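Side-chain contacts in trans-2-enoyl-CoA reductase [NADH] (Treponema denticola ATCC 35405, PDB 4GGO), which reduces the carbon-carbon double bond of trans-2-enoyl-CoA substrates such as crotonyl-CoA with NADH, serving fatty acid synthesis: residues 254-259 and 272-277; 67-72 and 313-318. One frame throughout, in Å; residues are numbered along the deposited sequence.

Contact 1 of 2, residues 254-259 and 272-277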
loop_
_atom_site.group_PDB
_atom_site.type_symbol
_atom_site.label_atom_id
_atom_site.label_comp_id
_atom_site.label_asym_id
_atom_site.label_seq_id
_atom_site.Cartn_x
_atom_site.Cartn_y
_atom_site.Cartn_z
ATOM N N GLU A 254 -15.591 -5.769 3.407
ATOM C CA GLU A 254 -16.518 -6.209 4.444
ATOM C C GLU A 254 -15.972 -7.427 5.180
ATOM O O GLU A 254 -16.113 -7.543 6.398
ATOM C CB GLU A 254 -17.884 -6.540 3.845
ATOM C CG GLU A 254 -18.746 -5.329 3.538
ATOM C CD GLU A 254 -20.115 -5.719 3.014
ATOM O OE1 GLU A 254 -20.317 -6.914 2.713
ATOM O OE2 GLU A 254 -20.988 -4.833 2.905
ATOM N N HIS A 255 -15.351 -8.331 4.431
ATOM C CA HIS A 255 -14.738 -9.514 5.016
ATOM C C HIS A 255 -13.527 -9.110 5.850
ATOM O O HIS A 255 -13.267 -9.687 6.906
ATOM C CB HIS A 255 -14.327 -10.503 3.923
ATOM C CG HIS A 255 -13.909 -11.841 4.446
ATOM N ND1 HIS A 255 -12.643 -12.088 4.933
ATOM C CD2 HIS A 255 -14.590 -13.006 4.559
ATOM C CE1 HIS A 255 -12.562 -13.348 5.325
ATOM N NE2 HIS A 255 -13.729 -13.927 5.109
ATOM N N LEU A 256 -12.793 -8.112 5.364
ATOM C CA LEU A 256 -11.638 -7.576 6.077
ATOM C C LEU A 256 -12.057 -7.018 7.432
ATOM O O LEU A 256 -11.385 -7.234 8.439
ATOM C CB LEU A 256 -10.982 -6.460 5.262
ATOM C CG LEU A 256 -9.517 -6.586 4.841
ATOM C CD1 LEU A 256 -8.890 -5.201 4.728
ATOM C CD2 LEU A 256 -8.727 -7.467 5.794
ATOM N N GLU A 257 -13.172 -6.295 7.441
ATOM C CA GLU A 257 -13.667 -5.653 8.654
ATOM C C GLU A 257 -14.184 -6.674 9.664
ATOM O O GLU A 257 -13.940 -6.552 10.865
ATOM C CB GLU A 257 -14.759 -4.635 8.309
ATOM C CG GLU A 257 -14.258 -3.455 7.488
ATOM C CD GLU A 257 -15.383 -2.610 6.920
ATOM O OE1 GLU A 257 -16.559 -3.015 7.040
ATOM O OE2 GLU A 257 -15.091 -1.538 6.349
ATOM N N ALA A 258 -14.895 -7.683 9.171
ATOM C CA ALA A 258 -15.398 -8.751 10.027
ATOM C C ALA A 258 -14.245 -9.571 10.600
ATOM O O ALA A 258 -14.345 -10.123 11.696
ATOM C CB ALA A 258 -16.348 -9.642 9.252
ATOM N N THR A 259 -13.152 -9.644 9.848
ATOM C CA THR A 259 -11.967 -10.376 10.284
ATOM C C THR A 259 -11.262 -9.666 11.438
ATOM O O THR A 259 -10.933 -10.292 12.447
ATOM C CB THR A 259 -10.979 -10.599 9.122
ATOM O OG1 THR A 259 -11.583 -11.444 8.135
ATOM C CG2 THR A 259 -9.702 -11.254 9.625
ATOM N N ALA A 272 -6.567 -5.320 16.869
ATOM C CA ALA A 272 -6.666 -5.422 15.417
ATOM C C ALA A 272 -7.555 -4.329 14.835
ATOM O O ALA A 272 -8.627 -4.038 15.366
ATOM C CB ALA A 272 -7.191 -6.793 15.021
ATOM N N PHE A 273 -7.105 -3.727 13.738
ATOM C CA PHE A 273 -7.865 -2.673 13.079
ATOM C C PHE A 273 -7.773 -2.789 11.568
ATOM O O PHE A 273 -6.764 -3.240 11.030
ATOM C CB PHE A 273 -7.335 -1.291 13.470
ATOM C CG PHE A 273 -7.290 -1.040 14.948
ATOM C CD1 PHE A 273 -8.394 -0.533 15.612
ATOM C CD2 PHE A 273 -6.133 -1.283 15.669
ATOM C CE1 PHE A 273 -8.352 -0.290 16.972
ATOM C CE2 PHE A 273 -6.083 -1.043 17.028
ATOM C CZ PHE A 273 -7.194 -0.546 17.681
ATOM N N VAL A 274 -8.831 -2.372 10.885
ATOM C CA VAL A 274 -8.722 -2.059 9.473
ATOM C C VAL A 274 -8.361 -0.585 9.388
ATOM O O VAL A 274 -9.023 0.256 9.994
ATOM C CB VAL A 274 -10.037 -2.307 8.714
ATOM C CG1 VAL A 274 -9.953 -1.728 7.308
ATOM C CG2 VAL A 274 -10.350 -3.795 8.662
ATOM N N SER A 275 -7.291 -0.275 8.667
ATOM C CA SER A 275 -6.894 1.112 8.475
ATOM C C SER A 275 -7.283 1.564 7.076
ATOM O O SER A 275 -6.751 1.067 6.082
ATOM C CB SER A 275 -5.388 1.281 8.684
ATOM O OG SER A 275 -5.009 2.640 8.543
ATOM N N VAL A 276 -8.227 2.495 7.003
ATOM C CA VAL A 276 -8.666 3.025 5.721
ATOM C C VAL A 276 -7.761 4.179 5.319
ATOM O O VAL A 276 -7.748 5.226 5.966
ATOM C CB VAL A 276 -10.127 3.505 5.769
ATOM C CG1 VAL A 276 -10.633 3.788 4.362
ATOM C CG2 VAL A 276 -11.001 2.462 6.447
ATOM N N ASN A 277 -6.995 3.974 4.252
ATOM C CA ASN A 277 -6.044 4.975 3.789
ATOM C C ASN A 277 -6.597 5.799 2.630
ATOM O O ASN A 277 -7.688 5.525 2.129
ATOM C CB ASN A 277 -4.728 4.309 3.387
ATOM C CG ASN A 277 -4.062 3.585 4.546
ATOM O OD1 ASN A 277 -4.626 3.477 5.636
ATOM N ND2 ASN A 277 -2.856 3.079 4.310
#
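Glu257 and Leu256 receive a single methyl branch of Val274 where helix 248-266 lies against strand 270-276, the strand that follows it in a beta-alpha-beta crossover of the Rossmann-type parallel sheet. The backbones of the two segments come nearest at Glu257 CA and Val274 CA, 6.2 Å apart. Val274 CG2 does the touching. It is anti to the carbonyl carbon of its own residue and reaches between two helix residues, lying 3.6 Å from Leu256 O and 3.8 Å from Glu257 CA. Leu256 CB flanks the same methyl more loosely, at 4.4 Å from Val274 CG2, and the leucine side chain also touches Trp210 of helix 208-219.

From its CB, Glu257 runs past this methyl rather than onto it. Glu257 CB itself stays 4.5 Å from Val274 CG2. With chi1 at -65°, CG is anti to the carbonyl carbon and comes closer, passing 4.1 Å from Val274 CG2, the two side chains crossing at about a right angle. CG is thus the side-chain atom that packs on the valine; the extended chain beyond it carries CD and the carboxylate past the methyl. Arg337, one partner of that carboxylate, directly precedes Ile338, whose backbone pairs with that of Val274, and its salt bridge ties the helix to the residue just before strand 338-339. The other partner, Lys253, binds NAD(+), and the acid may steady its ammonium group from the second shell. Both salt bridges fall on one oxygen: Glu257 OE2 is shared between Arg337 NH1 and Lys253 NZ.

Contact 2 of 2, residues 67-72 and 313-318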
loop_
_atom_site.group_PDB
_atom_site.type_symbol
_atom_site.label_atom_id
_atom_site.label_comp_id
_atom_site.label_asym_id
_atom_site.label_seq_id
_atom_site.Cartn_x
_atom_site.Cartn_y
_atom_site.Cartn_z
ATOM N N ARG A 67 7.321 0.018 6.796
ATOM C CA ARG A 67 8.586 -0.536 7.257
ATOM C C ARG A 67 9.591 0.585 7.491
ATOM O O ARG A 67 10.302 0.597 8.496
ATOM C CB ARG A 67 9.137 -1.549 6.251
ATOM C CG ARG A 67 10.119 -2.538 6.859
ATOM C CD ARG A 67 10.728 -3.456 5.809
ATOM N NE ARG A 67 11.653 -4.412 6.411
ATOM C CZ ARG A 67 12.396 -5.275 5.725
ATOM N NH1 ARG A 67 12.331 -5.307 4.400
ATOM N NH2 ARG A 67 13.207 -6.106 6.365
ATOM N N ILE A 68 9.634 1.535 6.561
ATOM C CA ILE A 68 10.530 2.682 6.662
ATOM C C ILE A 68 10.218 3.547 7.887
ATOM O O ILE A 68 11.127 3.975 8.601
ATOM C CB ILE A 68 10.481 3.543 5.381
ATOM C CG1 ILE A 68 11.108 2.783 4.209
ATOM C CG2 ILE A 68 11.193 4.872 5.588
ATOM C CD1 ILE A 68 11.079 3.543 2.904
ATOM N N THR A 69 8.934 3.795 8.129
ATOM C CA THR A 69 8.521 4.591 9.282
ATOM C C THR A 69 8.898 3.901 10.593
ATOM O O THR A 69 9.400 4.537 11.520
ATOM C CB THR A 69 7.004 4.876 9.271
ATOM O OG1 THR A 69 6.653 5.570 8.066
ATOM C CG2 THR A 69 6.610 5.731 10.471
ATOM N N ALA A 70 8.660 2.595 10.663
ATOM C CA ALA A 70 8.985 1.825 11.858
ATOM C C ALA A 70 10.489 1.788 12.102
ATOM O O ALA A 70 10.949 1.996 13.223
ATOM C CB ALA A 70 8.431 0.411 11.750
ATOM N N ALA A 71 11.249 1.532 11.043
ATOM C CA ALA A 71 12.694 1.371 11.162
ATOM C C ALA A 71 13.433 2.695 11.338
ATOM O O ALA A 71 14.207 2.858 12.276
ATOM C CB ALA A 71 13.245 0.608 9.960
ATOM N N PHE A 72 13.194 3.642 10.436
ATOM C CA PHE A 72 13.984 4.869 10.418
ATOM C C PHE A 72 13.353 6.022 11.193
ATOM O O PHE A 72 13.967 7.075 11.359
ATOM C CB PHE A 72 14.295 5.282 8.980
ATOM C CG PHE A 72 15.091 4.260 8.224
ATOM C CD1 PHE A 72 16.459 4.152 8.413
ATOM C CD2 PHE A 72 14.471 3.395 7.338
ATOM C CE1 PHE A 72 17.194 3.206 7.723
ATOM C CE2 PHE A 72 15.203 2.450 6.645
ATOM C CZ PHE A 72 16.566 2.355 6.839
ATOM N N GLU A 313 3.947 10.127 3.715
ATOM C CA GLU A 313 3.266 11.142 4.515
ATOM C C GLU A 313 2.096 10.511 5.263
ATOM O O GLU A 313 1.893 10.765 6.450
ATOM C CB GLU A 313 2.771 12.300 3.641
ATOM C CG GLU A 313 3.872 13.199 3.094
ATOM C CD GLU A 313 4.545 12.629 1.857
ATOM O OE1 GLU A 313 4.022 11.647 1.287
ATOM O OE2 GLU A 313 5.596 13.167 1.454
ATOM N N GLN A 314 1.339 9.680 4.552
ATOM C CA GLN A 314 0.209 8.955 5.122
ATOM C C GLN A 314 0.608 8.095 6.316
ATOM O O GLN A 314 -0.004 8.171 7.380
ATOM C CB GLN A 314 -0.423 8.057 4.058
ATOM C CG GLN A 314 -1.497 8.719 3.230
ATOM C CD GLN A 314 -2.882 8.488 3.795
ATOM O OE1 GLN A 314 -3.408 7.376 3.733
ATOM N NE2 GLN A 314 -3.481 9.536 4.349
ATOM N N ILE A 315 1.636 7.274 6.131
ATOM C CA ILE A 315 2.015 6.289 7.136
ATOM C C ILE A 315 2.712 6.904 8.351
ATOM O O ILE A 315 2.477 6.483 9.483
ATOM C CB ILE A 315 2.870 5.163 6.528
ATOM C CG1 ILE A 315 2.117 4.510 5.367
ATOM C CG2 ILE A 315 3.220 4.132 7.581
ATOM C CD1 ILE A 315 0.706 4.085 5.715
ATOM N N THR A 316 3.561 7.900 8.122
ATOM C CA THR A 316 4.168 8.618 9.237
ATOM C C THR A 316 3.087 9.269 10.097
ATOM O O THR A 316 3.176 9.260 11.323
ATOM C CB THR A 316 5.180 9.684 8.774
ATOM O OG1 THR A 316 4.594 10.500 7.753
ATOM C CG2 THR A 316 6.441 9.026 8.240
ATOM N N ARG A 317 2.059 9.817 9.452
ATOM C CA ARG A 317 0.930 10.387 10.184
ATOM C C ARG A 317 0.171 9.295 10.930
ATOM O O ARG A 317 -0.286 9.501 12.056
ATOM C CB ARG A 317 -0.013 11.152 9.249
ATOM C CG ARG A 317 -1.257 11.693 9.946
ATOM C CD ARG A 317 -1.849 12.900 9.224
ATOM N NE ARG A 317 -2.487 12.553 7.956
ATOM C CZ ARG A 317 -3.767 12.212 7.831
ATOM N NH1 ARG A 317 -4.548 12.160 8.900
ATOM N NH2 ARG A 317 -4.266 11.920 6.637
ATOM N N LEU A 318 0.045 8.133 10.296
ATOM C CA LEU A 318 -0.594 6.975 10.914
ATOM C C LEU A 318 0.100 6.567 12.213
ATOM O O LEU A 318 -0.552 6.361 13.234
ATOM C CB LEU A 318 -0.608 5.792 9.943
ATOM C CG LEU A 318 -1.095 4.455 10.509
ATOM C CD1 LEU A 318 -2.577 4.514 10.858
ATOM C CD2 LEU A 318 -0.811 3.324 9.530
#
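Thr69 of helix 61-74 meets Ile315 and Thr316 of helix 311-323 in a close helix-helix packing within the Rossmann-fold enzyme. The first helix starts at the NAD(+)-binding segment that ends in Tyr62. The backbones approach to 5.9 Å between Thr69 CA and Thr316 CA, with short threonine side chains at the nearest point.

Both branches of Thr69 take part. Its OG1 is 3.5 Å from Thr316 CG2 and 3.8 Å from Ile315 CG2, a hydroxyl oxygen set against two methyl groups. Its CG2 packs across Thr316, at 4.0 Å from Thr316 CA and again 4.0 Å from Thr316 CG2, and the two threonine side chains meet roughly perpendicular to one another. Ile315 offers its short branch to this interface; CG1, beside its own backbone N, takes the longer branch away toward Asn277, and the side chain also comes within about 4 Å of that of Tyr62.

Behind this first shell, each threonine hydroxyl is held by its own helix. Thr69 OG1 hydrogen-bonds to Ala65 O, one turn earlier, and across the interface the same oxygen meets only carbon. Thr316 OG1 is bonded likewise to Ile312 O, a turn before it. Farther out, Ile312 and Tyr319 of helix 311-323 also touch Thr69, while Tyr34 and Arg38 of helix 21-38 cover Thr316.

The rotation of Thr316 decides which of its branches faces the neighbouring helix: a chi1 of 49° sets OG1 between the backbone N and the carbonyl carbon, back toward its own helix, and turns the methyl CG2 to Thr69 OG1.

Overall arrangement
Following the chain from the N terminus, helix 61-74 comes first, and its partner in contact 2 arrives only after 240 intervening residues, so this contact closes a long loop joining the NAD(P)H-binding part of the protein to its catalytic region. Contact 1 falls entirely inside that loop and spans just 12 residues, from helix 248-266 to the strand after it. The contacts nest without crossing. The two meet on strand 270-276: Val274 faces helix 248-266, whereas Ser275 OG lies 3.8 Å from Leu318 CD1 of helix 311-323. Helices 248-266 and 311-323 thus both pack on strand 270-276, and helix 61-74 joins through 311-323.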